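Local coordinates for protein 6-phosphogluconolactonase (Thermotoga maritima, PDB 1PBT) that hydrolyses 6-phosphogluconolactone to 6-phosphogluconate, the second step of the oxidative stage of the pentose phosphate pathway, at residues 38-43 with 71-76; 44-49 with 148-153; 139-144 with 173-178. All coordinates share one frame; numbering follows the deposited sequence.

Contact 1 of 3, residues 38-43 with 71-76; sequences FVVEKI and YEKLAE
Val40 and Leu74 mark the closest backbone approach of the two helical segments, their CA atoms 6.4 Å apart. The two methyls of Val40 divide the work. The Val40 and Lys73 side chains cross at about a right angle, with Val40 CG2 3.6 Å from Lys73 CB. Lys73 touches with CB and more distantly CG, then the chain turns at chi2 (-71°) and the amine leads away. Leu74 fits between two partners: its CD1 packs on Ile43 CG2 (3.7 Å) and Ile43 CD1 (4.1 Å), while Leu74 CD2 lies 4.0 Å from both Ile43 CG2 and Val40 CG1. Ile43 and Leu74 cross nearly perpendicularly, whereas Val40 and Leu74 slide past each other in opposite directions. With an alanine here in place of Leu74, both delta methyls go, and Ile43 CG2 and Val40 CG1 would probably be left without their partner on the second helix. The result is a mostly buried apolar seam with Lys73 at its exposed edge, extended by Val70. Helix 35-53 leads into strand 57-61, and helix 67-74 makes the beta-alpha-beta crossover from there to parallel strand 84-92; Phe38 and Val39 pack on Phe239 of strand 235-241, and Tyr71 and Ala75 meet helix 102-111.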
loop_
_atom_site.group_PDB
_atom_site.type_symbol
_atom_site.label_atom_id
_atom_site.label_comp_id
_atom_site.label_asym_id
_atom_site.label_seq_id
_atom_site.Cartn_x
_atom_site.Cartn_y
_atom_site.Cartn_z
ATOM N N PHE A 38 -2.218 18.144 -0.576
ATOM C CA PHE A 38 -3.630 17.786 -0.724
ATOM C C PHE A 38 -3.866 16.352 -0.255
ATOM O O PHE A 38 -4.772 16.072 0.532
ATOM C CB PHE A 38 -4.074 17.897 -2.181
ATOM C CG PHE A 38 -5.551 17.651 -2.390
ATOM C CD1 PHE A 38 -6.472 18.679 -2.218
ATOM C CD2 PHE A 38 -6.020 16.390 -2.740
ATOM C CE1 PHE A 38 -7.833 18.456 -2.395
ATOM C CE2 PHE A 38 -7.387 16.149 -2.920
ATOM C CZ PHE A 38 -8.295 17.183 -2.748
ATOM N N VAL A 39 -3.050 15.440 -0.761
ATOM C CA VAL A 39 -3.175 14.033 -0.395
ATOM C C VAL A 39 -3.014 13.829 1.111
ATOM O O VAL A 39 -3.795 13.123 1.750
ATOM C CB VAL A 39 -2.124 13.209 -1.121
ATOM C CG1 VAL A 39 -2.222 11.744 -0.688
ATOM C CG2 VAL A 39 -2.296 13.379 -2.611
ATOM N N VAL A 40 -1.991 14.461 1.674
ATOM C CA VAL A 40 -1.725 14.356 3.101
ATOM C C VAL A 40 -2.945 14.798 3.898
ATOM O O VAL A 40 -3.359 14.125 4.840
ATOM C CB VAL A 40 -0.505 15.218 3.501
ATOM C CG1 VAL A 40 -0.417 15.345 5.018
ATOM C CG2 VAL A 40 0.763 14.585 2.960
ATOM N N GLU A 41 -3.527 15.928 3.517
ATOM C CA GLU A 41 -4.701 16.419 4.226
ATOM C C GLU A 41 -5.868 15.428 4.120
ATOM O O GLU A 41 -6.604 15.216 5.081
ATOM C CB GLU A 41 -5.096 17.797 3.679
ATOM C CG GLU A 41 -6.389 18.378 4.232
ATOM C CD GLU A 41 -6.445 18.400 5.749
ATOM O OE1 GLU A 41 -5.377 18.431 6.398
ATOM O OE2 GLU A 41 -7.570 18.407 6.298
ATOM N N LYS A 42 -6.037 14.814 2.953
ATOM C CA LYS A 42 -7.111 13.847 2.784
ATOM C C LYS A 42 -6.902 12.604 3.658
ATOM O O LYS A 42 -7.827 12.132 4.324
ATOM C CB LYS A 42 -7.223 13.469 1.306
ATOM C CG LYS A 42 -7.927 14.518 0.475
ATOM C CD LYS A 42 -9.430 14.498 0.783
ATOM C CE LYS A 42 -10.181 15.541 -0.014
ATOM N NZ LYS A 42 -9.753 16.910 0.386
ATOM N N ILE A 43 -5.682 12.073 3.655
ATOM C CA ILE A 43 -5.357 10.907 4.459
ATOM C C ILE A 43 -5.468 11.298 5.932
ATOM O O ILE A 43 -5.969 10.537 6.745
ATOM C CB ILE A 43 -3.926 10.411 4.155
ATOM C CG1 ILE A 43 -3.864 9.917 2.707
ATOM C CG2 ILE A 43 -3.521 9.306 5.133
ATOM C CD1 ILE A 43 -2.477 9.546 2.249
ATOM N N TYR A 71 4.241 10.011 3.040
ATOM C CA TYR A 71 4.477 9.414 4.347
ATOM C C TYR A 71 5.363 10.343 5.171
ATOM O O TYR A 71 5.179 10.485 6.379
ATOM C CB TYR A 71 5.174 8.050 4.227
ATOM C CG TYR A 71 4.464 7.025 3.372
ATOM C CD1 TYR A 71 3.069 7.046 3.229
ATOM C CD2 TYR A 71 5.178 5.995 2.753
ATOM C CE1 TYR A 71 2.408 6.059 2.488
ATOM C CE2 TYR A 71 4.521 4.993 2.002
ATOM C CZ TYR A 71 3.137 5.041 1.883
ATOM O OH TYR A 71 2.488 4.067 1.159
ATOM N N GLU A 72 6.321 10.967 4.499
ATOM C CA GLU A 72 7.261 11.881 5.133
ATOM C C GLU A 72 6.516 12.977 5.890
ATOM O O GLU A 72 6.866 13.319 7.028
ATOM C CB GLU A 72 8.163 12.478 4.053
ATOM C CG GLU A 72 9.305 13.323 4.555
ATOM C CD GLU A 72 10.400 13.453 3.518
ATOM O OE1 GLU A 72 10.069 13.533 2.311
ATOM O OE2 GLU A 72 11.586 13.476 3.909
ATOM N N LYS A 73 5.474 13.511 5.263
ATOM C CA LYS A 73 4.659 14.557 5.872
ATOM C C LYS A 73 3.733 13.973 6.934
ATOM O O LYS A 73 3.535 14.571 7.990
ATOM C CB LYS A 73 3.821 15.261 4.804
ATOM C CG LYS A 73 4.629 15.996 3.746
ATOM C CD LYS A 73 5.282 17.242 4.309
ATOM C CE LYS A 73 5.777 18.149 3.194
ATOM N NZ LYS A 73 6.228 19.470 3.720
ATOM N N LEU A 74 3.160 12.804 6.651
ATOM C CA LEU A 74 2.265 12.167 7.616
ATOM C C LEU A 74 2.980 11.871 8.939
ATOM O O LEU A 74 2.377 11.960 10.012
ATOM C CB LEU A 74 1.686 10.869 7.039
ATOM C CG LEU A 74 0.556 11.047 6.018
ATOM C CD1 LEU A 74 0.171 9.691 5.423
ATOM C CD2 LEU A 74 -0.650 11.676 6.700
ATOM N N ALA A 75 4.262 11.532 8.856
ATOM C CA ALA A 75 5.043 11.233 10.049
ATOM C C ALA A 75 5.167 12.445 10.971
ATOM O O ALA A 75 5.412 12.303 12.169
ATOM C CB ALA A 75 6.407 10.750 9.654
ATOM N N GLU A 76 4.990 13.633 10.409
ATOM C CA GLU A 76 5.109 14.857 11.185
ATOM C C GLU A 76 3.837 15.226 11.938
ATOM O O GLU A 76 3.882 16.045 12.853
ATOM C CB GLU A 76 5.523 16.010 10.259
ATOM C CG GLU A 76 6.981 15.954 9.824
ATOM C CD GLU A 76 7.252 16.694 8.523
ATOM O OE1 GLU A 76 6.578 17.713 8.251
ATOM O OE2 GLU A 76 8.157 16.259 7.774
#

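Contact 2 of 3, residues 44-49 with 148-153; sequences RTKMEK and FDLAIL
Lys46 and Met47, neighbours on helix 35-53, both meet Leu150 on strand 150-153, and the nearest CA pair, Met47 with Leu150, is 8.3 Å apart. This is a helix lying over a sheet with side chains meeting between them. Lys46 comes first in sequence and uses its aliphatic part: CG is 4.4 Å from Leu150 CD1, a loose approach, and the same side chain also touches Tyr202 of the adjoining strand 202-208. Met47, present as selenomethionine, follows with a closer contact, its CG 4.0 Å from Leu150 CD2. The two side chains cross at about a right angle. Met47 also touches Ile57 and Ile84, and so meets residues of three strands. Leu150 answers with chi1 (-180°) carrying CG anti to the backbone N; together with chi2 (72°) this brings CD1 to Lys46 and CD2 to Met47. Just before the strand, Asp149 is held by a salt bridge to Lys54 and a hydrogen bond from Phe58 N. Between the two segments the chemistry is wholly aliphatic, which implies that shape and burial, rather than directional bonding, join helix and strand here.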
loop_
_atom_site.group_PDB
_atom_site.type_symbol
_atom_site.label_atom_id
_atom_site.label_comp_id
_atom_site.label_asym_id
_atom_site.label_seq_id
_atom_site.Cartn_x
_atom_site.Cartn_y
_atom_site.Cartn_z
ATOM N N ARG A 44 -5.016 12.503 6.269
ATOM C CA ARG A 44 -5.086 12.958 7.657
ATOM C C ARG A 44 -6.525 12.980 8.168
ATOM O O ARG A 44 -6.814 12.477 9.250
ATOM C CB ARG A 44 -4.489 14.361 7.799
ATOM C CG ARG A 44 -4.394 14.834 9.240
ATOM C CD ARG A 44 -4.267 16.344 9.313
ATOM N NE ARG A 44 -5.498 17.002 8.881
ATOM C CZ ARG A 44 -6.660 16.921 9.527
ATOM N NH1 ARG A 44 -6.764 16.209 10.643
ATOM N NH2 ARG A 44 -7.724 17.556 9.056
ATOM N N THR A 45 -7.422 13.570 7.386
ATOM C CA THR A 45 -8.824 13.648 7.775
ATOM C C THR A 45 -9.431 12.266 7.936
ATOM O O THR A 45 -10.173 12.014 8.889
ATOM C CB THR A 45 -9.652 14.413 6.738
ATOM O OG1 THR A 45 -9.214 15.774 6.693
ATOM C CG2 THR A 45 -11.133 14.367 7.098
ATOM N N LYS A 46 -9.114 11.368 7.009
ATOM C CA LYS A 46 -9.650 10.014 7.055
ATOM C C LYS A 46 -9.185 9.240 8.285
ATOM O O LYS A 46 -9.985 8.577 8.946
ATOM C CB LYS A 46 -9.268 9.255 5.785
ATOM C CG LYS A 46 -9.882 7.881 5.701
ATOM C CD LYS A 46 -11.391 7.947 5.813
ATOM C CE LYS A 46 -11.984 6.549 5.891
ATOM N NZ LYS A 46 -13.441 6.581 6.207
HETATM N N MSE A 47 -7.895 9.326 8.601
HETATM C CA MSE A 47 -7.367 8.631 9.766
HETATM C C MSE A 47 -7.982 9.228 11.039
HETATM O O MSE A 47 -8.323 8.503 11.973
HETATM C CB MSE A 47 -5.832 8.728 9.784
HETATM C CG MSE A 47 -5.165 7.913 8.666
HETATM SE SE MSE A 47 -3.213 8.001 8.586
HETATM C CE MSE A 47 -2.817 6.857 10.083
ATOM N N GLU A 48 -8.139 10.546 11.064
ATOM C CA GLU A 48 -8.733 11.202 12.227
ATOM C C GLU A 48 -10.142 10.666 12.428
ATOM O O GLU A 48 -10.529 10.332 13.539
ATOM C CB GLU A 48 -8.763 12.717 12.026
ATOM C CG GLU A 48 -7.437 13.388 12.335
ATOM C CD GLU A 48 -7.234 13.611 13.822
ATOM O OE1 GLU A 48 -7.661 14.678 14.324
ATOM O OE2 GLU A 48 -6.659 12.719 14.490
ATOM N N LYS A 49 -10.900 10.567 11.340
ATOM C CA LYS A 49 -12.259 10.054 11.401
ATOM C C LYS A 49 -12.249 8.610 11.896
ATOM O O LYS A 49 -13.056 8.225 12.749
ATOM C CB LYS A 49 -12.919 10.113 10.013
ATOM C CG LYS A 49 -13.256 11.523 9.531
ATOM C CD LYS A 49 -13.763 11.557 8.076
ATOM C CE LYS A 49 -12.662 11.195 7.070
ATOM N NZ LYS A 49 -13.037 11.439 5.640
ATOM N N PHE A 148 -8.438 -4.520 6.875
ATOM C CA PHE A 148 -7.631 -3.300 6.920
ATOM C C PHE A 148 -8.580 -2.110 6.818
ATOM O O PHE A 148 -9.625 -2.182 6.174
ATOM C CB PHE A 148 -6.647 -3.233 5.742
ATOM C CG PHE A 148 -5.614 -4.326 5.732
ATOM C CD1 PHE A 148 -4.718 -4.473 6.792
ATOM C CD2 PHE A 148 -5.501 -5.176 4.634
ATOM C CE1 PHE A 148 -3.722 -5.451 6.758
ATOM C CE2 PHE A 148 -4.512 -6.152 4.590
ATOM C CZ PHE A 148 -3.617 -6.289 5.654
ATOM N N ASP A 149 -8.218 -1.000 7.439
ATOM C CA ASP A 149 -9.070 0.179 7.386
ATOM C C ASP A 149 -8.767 1.024 6.164
ATOM O O ASP A 149 -9.669 1.533 5.485
ATOM C CB ASP A 149 -8.851 1.008 8.642
ATOM C CG ASP A 149 -9.393 0.323 9.864
ATOM O OD1 ASP A 149 -10.631 0.200 9.930
ATOM O OD2 ASP A 149 -8.593 -0.103 10.725
ATOM N N LEU A 150 -7.478 1.122 5.867
ATOM C CA LEU A 150 -7.008 1.955 4.785
ATOM C C LEU A 150 -5.794 1.365 4.096
ATOM O O LEU A 150 -4.896 0.828 4.748
ATOM C CB LEU A 150 -6.647 3.323 5.378
ATOM C CG LEU A 150 -6.110 4.485 4.540
ATOM C CD1 LEU A 150 -7.222 5.045 3.674
ATOM C CD2 LEU A 150 -5.583 5.596 5.471
ATOM N N ALA A 151 -5.782 1.445 2.770
ATOM C CA ALA A 151 -4.656 0.980 1.981
ATOM C C ALA A 151 -4.192 2.177 1.154
ATOM O O ALA A 151 -4.988 2.767 0.428
ATOM C CB ALA A 151 -5.080 -0.157 1.068
ATOM N N ILE A 152 -2.924 2.551 1.300
ATOM C CA ILE A 152 -2.348 3.664 0.546
ATOM C C ILE A 152 -1.449 2.990 -0.470
ATOM O O ILE A 152 -0.367 2.497 -0.139
ATOM C CB ILE A 152 -1.544 4.587 1.453
ATOM C CG1 ILE A 152 -2.436 5.020 2.621
ATOM C CG2 ILE A 152 -1.049 5.805 0.649
ATOM C CD1 ILE A 152 -1.750 5.905 3.631
ATOM N N LEU A 153 -1.920 2.958 -1.709
ATOM C CA LEU A 153 -1.196 2.281 -2.765
ATOM C C LEU A 153 -0.718 3.148 -3.914
ATOM O O LEU A 153 -1.193 4.260 -4.129
ATOM C CB LEU A 153 -2.078 1.163 -3.326
ATOM C CG LEU A 153 -2.695 0.197 -2.311
ATOM C CD1 LEU A 153 -3.625 -0.787 -3.031
ATOM C CD2 LEU A 153 -1.581 -0.551 -1.575
#

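Contact 3 of 3, residues 139-144 with 173-178; sequences REIRSA and DNLVTF
Arg142 lays its guanidinium over Leu175, whose CD1 stands 3.7 Å above the plane and over its centre, so the flat group presents a face rather than an edge to the methyl. The same methyl lies 3.6 Å from Arg142 CG: the arginine chain, extended from CG to NE (chi2 -177°, chi3 177°), crosses Leu175 obliquely, which brings both CG and the guanidinium to CD1. Leu175 CG joins in at 3.9 Å from Arg142 NH2. Ile141, one residue earlier on helix 130-144, points toward the other segment, and its side chain crosses that of Val176 at a slant, Ile141 CD1 3.9 Å from Val176 CG2; Ile141 CG2 is at the margin of contact with Leu175 CD1, at 4.5 Å. Leu192 of strand 189-192 touches both Ile141 and Val176. The polar end of Arg142 is gripped outside the two segments by a salt bridge from NH2 to Glu138 OE2, while Glu138 OE1 accepts a hydrogen bond from Val176 N. Glu138 thus ties helix and strand together beside the contact. The chemistry implies a two-layered join: a buried aliphatic pair inside, and on the exposed side a charged group whose face is spent on a methyl while NH2 is engaged by Glu138 OE2.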
loop_
_atom_site.group_PDB
_atom_site.type_symbol
_atom_site.label_atom_id
_atom_site.label_comp_id
_atom_site.label_asym_id
_atom_site.label_seq_id
_atom_site.Cartn_x
_atom_site.Cartn_y
_atom_site.Cartn_z
ATOM N N ARG A 139 0.698 -14.981 8.770
ATOM C CA ARG A 139 0.303 -15.255 10.148
ATOM C C ARG A 139 0.233 -13.958 10.969
ATOM O O ARG A 139 -0.668 -13.792 11.809
ATOM C CB ARG A 139 1.278 -16.242 10.810
ATOM C CG ARG A 139 1.193 -17.671 10.273
ATOM C CD ARG A 139 1.961 -18.651 11.161
ATOM N NE ARG A 139 3.394 -18.363 11.201
ATOM C CZ ARG A 139 4.293 -18.837 10.342
ATOM N NH1 ARG A 139 3.923 -19.638 9.351
ATOM N NH2 ARG A 139 5.576 -18.507 10.485
ATOM N N GLU A 140 1.183 -13.047 10.731
ATOM C CA GLU A 140 1.221 -11.766 11.446
ATOM C C GLU A 140 0.005 -10.914 11.142
ATOM O O GLU A 140 -0.613 -10.335 12.050
ATOM C CB GLU A 140 2.472 -10.968 11.076
ATOM C CG GLU A 140 3.656 -11.271 11.937
ATOM C CD GLU A 140 4.797 -10.280 11.748
ATOM O OE1 GLU A 140 4.558 -9.058 11.771
ATOM O OE2 GLU A 140 5.939 -10.730 11.599
ATOM N N ILE A 141 -0.321 -10.823 9.858
ATOM C CA ILE A 141 -1.475 -10.057 9.407
ATOM C C ILE A 141 -2.757 -10.615 10.016
ATOM O O ILE A 141 -3.530 -9.878 10.626
ATOM C CB ILE A 141 -1.601 -10.100 7.868
ATOM C CG1 ILE A 141 -0.506 -9.247 7.232
ATOM C CG2 ILE A 141 -2.981 -9.611 7.439
ATOM C CD1 ILE A 141 -0.469 -9.375 5.722
ATOM N N ARG A 142 -2.988 -11.916 9.848
ATOM C CA ARG A 142 -4.192 -12.520 10.396
ATOM C C ARG A 142 -4.285 -12.276 11.907
ATOM O O ARG A 142 -5.363 -12.026 12.446
ATOM C CB ARG A 142 -4.212 -14.035 10.134
ATOM C CG ARG A 142 -4.313 -14.460 8.679
ATOM C CD ARG A 142 -4.391 -15.986 8.587
ATOM N NE ARG A 142 -4.562 -16.491 7.221
ATOM C CZ ARG A 142 -5.713 -16.505 6.550
ATOM N NH1 ARG A 142 -6.824 -16.038 7.109
ATOM N NH2 ARG A 142 -5.753 -16.989 5.309
ATOM N N SER A 143 -3.158 -12.366 12.603
ATOM C CA SER A 143 -3.206 -12.177 14.042
ATOM C C SER A 143 -3.555 -10.753 14.423
ATOM O O SER A 143 -4.224 -10.520 15.428
ATOM C CB SER A 143 -1.866 -12.570 14.679
ATOM O OG SER A 143 -1.897 -12.351 16.080
ATOM N N ALA A 144 -3.112 -9.791 13.620
ATOM C CA ALA A 144 -3.371 -8.389 13.938
ATOM C C ALA A 144 -4.785 -7.895 13.616
ATOM O O ALA A 144 -5.372 -7.118 14.383
ATOM C CB ALA A 144 -2.332 -7.500 13.245
ATOM N N ASP A 173 -5.008 -17.792 -3.722
ATOM C CA ASP A 173 -5.912 -18.066 -2.625
ATOM C C ASP A 173 -5.176 -18.066 -1.284
ATOM O O ASP A 173 -5.097 -19.082 -0.595
ATOM C CB ASP A 173 -6.593 -19.411 -2.874
ATOM C CG ASP A 173 -7.686 -19.704 -1.881
ATOM O OD1 ASP A 173 -8.418 -18.755 -1.520
ATOM O OD2 ASP A 173 -7.822 -20.881 -1.478
ATOM N N ASN A 174 -4.624 -16.912 -0.939
ATOM C CA ASN A 174 -3.900 -16.691 0.310
ATOM C C ASN A 174 -3.956 -15.187 0.482
ATOM O O ASN A 174 -4.373 -14.469 -0.428
ATOM C CB ASN A 174 -2.422 -17.073 0.197
ATOM C CG ASN A 174 -2.212 -18.496 -0.227
ATOM O OD1 ASN A 174 -2.545 -19.437 0.501
ATOM N ND2 ASN A 174 -1.651 -18.672 -1.421
ATOM N N LEU A 175 -3.531 -14.712 1.644
ATOM C CA LEU A 175 -3.510 -13.281 1.882
ATOM C C LEU A 175 -2.180 -12.743 1.373
ATOM O O LEU A 175 -2.084 -11.595 0.960
ATOM C CB LEU A 175 -3.680 -12.982 3.375
ATOM C CG LEU A 175 -5.048 -13.362 3.959
ATOM C CD1 LEU A 175 -5.096 -13.042 5.443
ATOM C CD2 LEU A 175 -6.144 -12.604 3.230
ATOM N N VAL A 176 -1.162 -13.599 1.395
ATOM C CA VAL A 176 0.180 -13.228 0.964
ATOM C C VAL A 176 0.775 -14.289 0.033
ATOM O O VAL A 176 0.639 -15.494 0.286
ATOM C CB VAL A 176 1.136 -13.104 2.181
ATOM C CG1 VAL A 176 2.442 -12.446 1.753
ATOM C CG2 VAL A 176 0.473 -12.323 3.308
ATOM N N THR A 177 1.427 -13.852 -1.042
ATOM C CA THR A 177 2.075 -14.797 -1.948
ATOM C C THR A 177 3.428 -14.278 -2.411
ATOM O O THR A 177 3.845 -13.177 -2.046
ATOM C CB THR A 177 1.196 -15.125 -3.192
ATOM O OG1 THR A 177 1.771 -16.235 -3.892
ATOM C CG2 THR A 177 1.123 -13.934 -4.150
ATOM N N PHE A 178 4.139 -15.067 -3.204
ATOM C CA PHE A 178 5.424 -14.606 -3.688
ATOM C C PHE A 178 5.544 -14.881 -5.173
ATOM O O PHE A 178 4.823 -15.717 -5.718
ATOM C CB PHE A 178 6.573 -15.238 -2.891
ATOM C CG PHE A 178 6.675 -16.730 -3.018
ATOM C CD1 PHE A 178 7.460 -17.301 -4.013
ATOM C CD2 PHE A 178 6.009 -17.563 -2.127
ATOM C CE1 PHE A 178 7.584 -18.689 -4.116
ATOM C CE2 PHE A 178 6.124 -18.958 -2.221
ATOM C CZ PHE A 178 6.916 -19.515 -3.220
#

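Contacts 1 and 2 are consecutive uses of helix 35-53, one turned to helix 67-74 and the other to the sheet; their centres lie 10 Å apart. They touch where Ile43 CD1 meets Ile152 CD1 at 4.0 Å. Contact 3 is remote from contact 1, with centres 27 Å apart, nearest atoms about 15 Å, and the two lie on opposite sides of the chain's centre. Contact 2 bridges them: its centre is 20 Å from that of contact 3, and Phe148, in the loop between helix 130-144 and strand 150-153, touches Ile141 CG2 with its CZ at 3.8 Å. A bound formate, probably from the crystallisation liquor, lies close to the Ile141 side chain of contact 3.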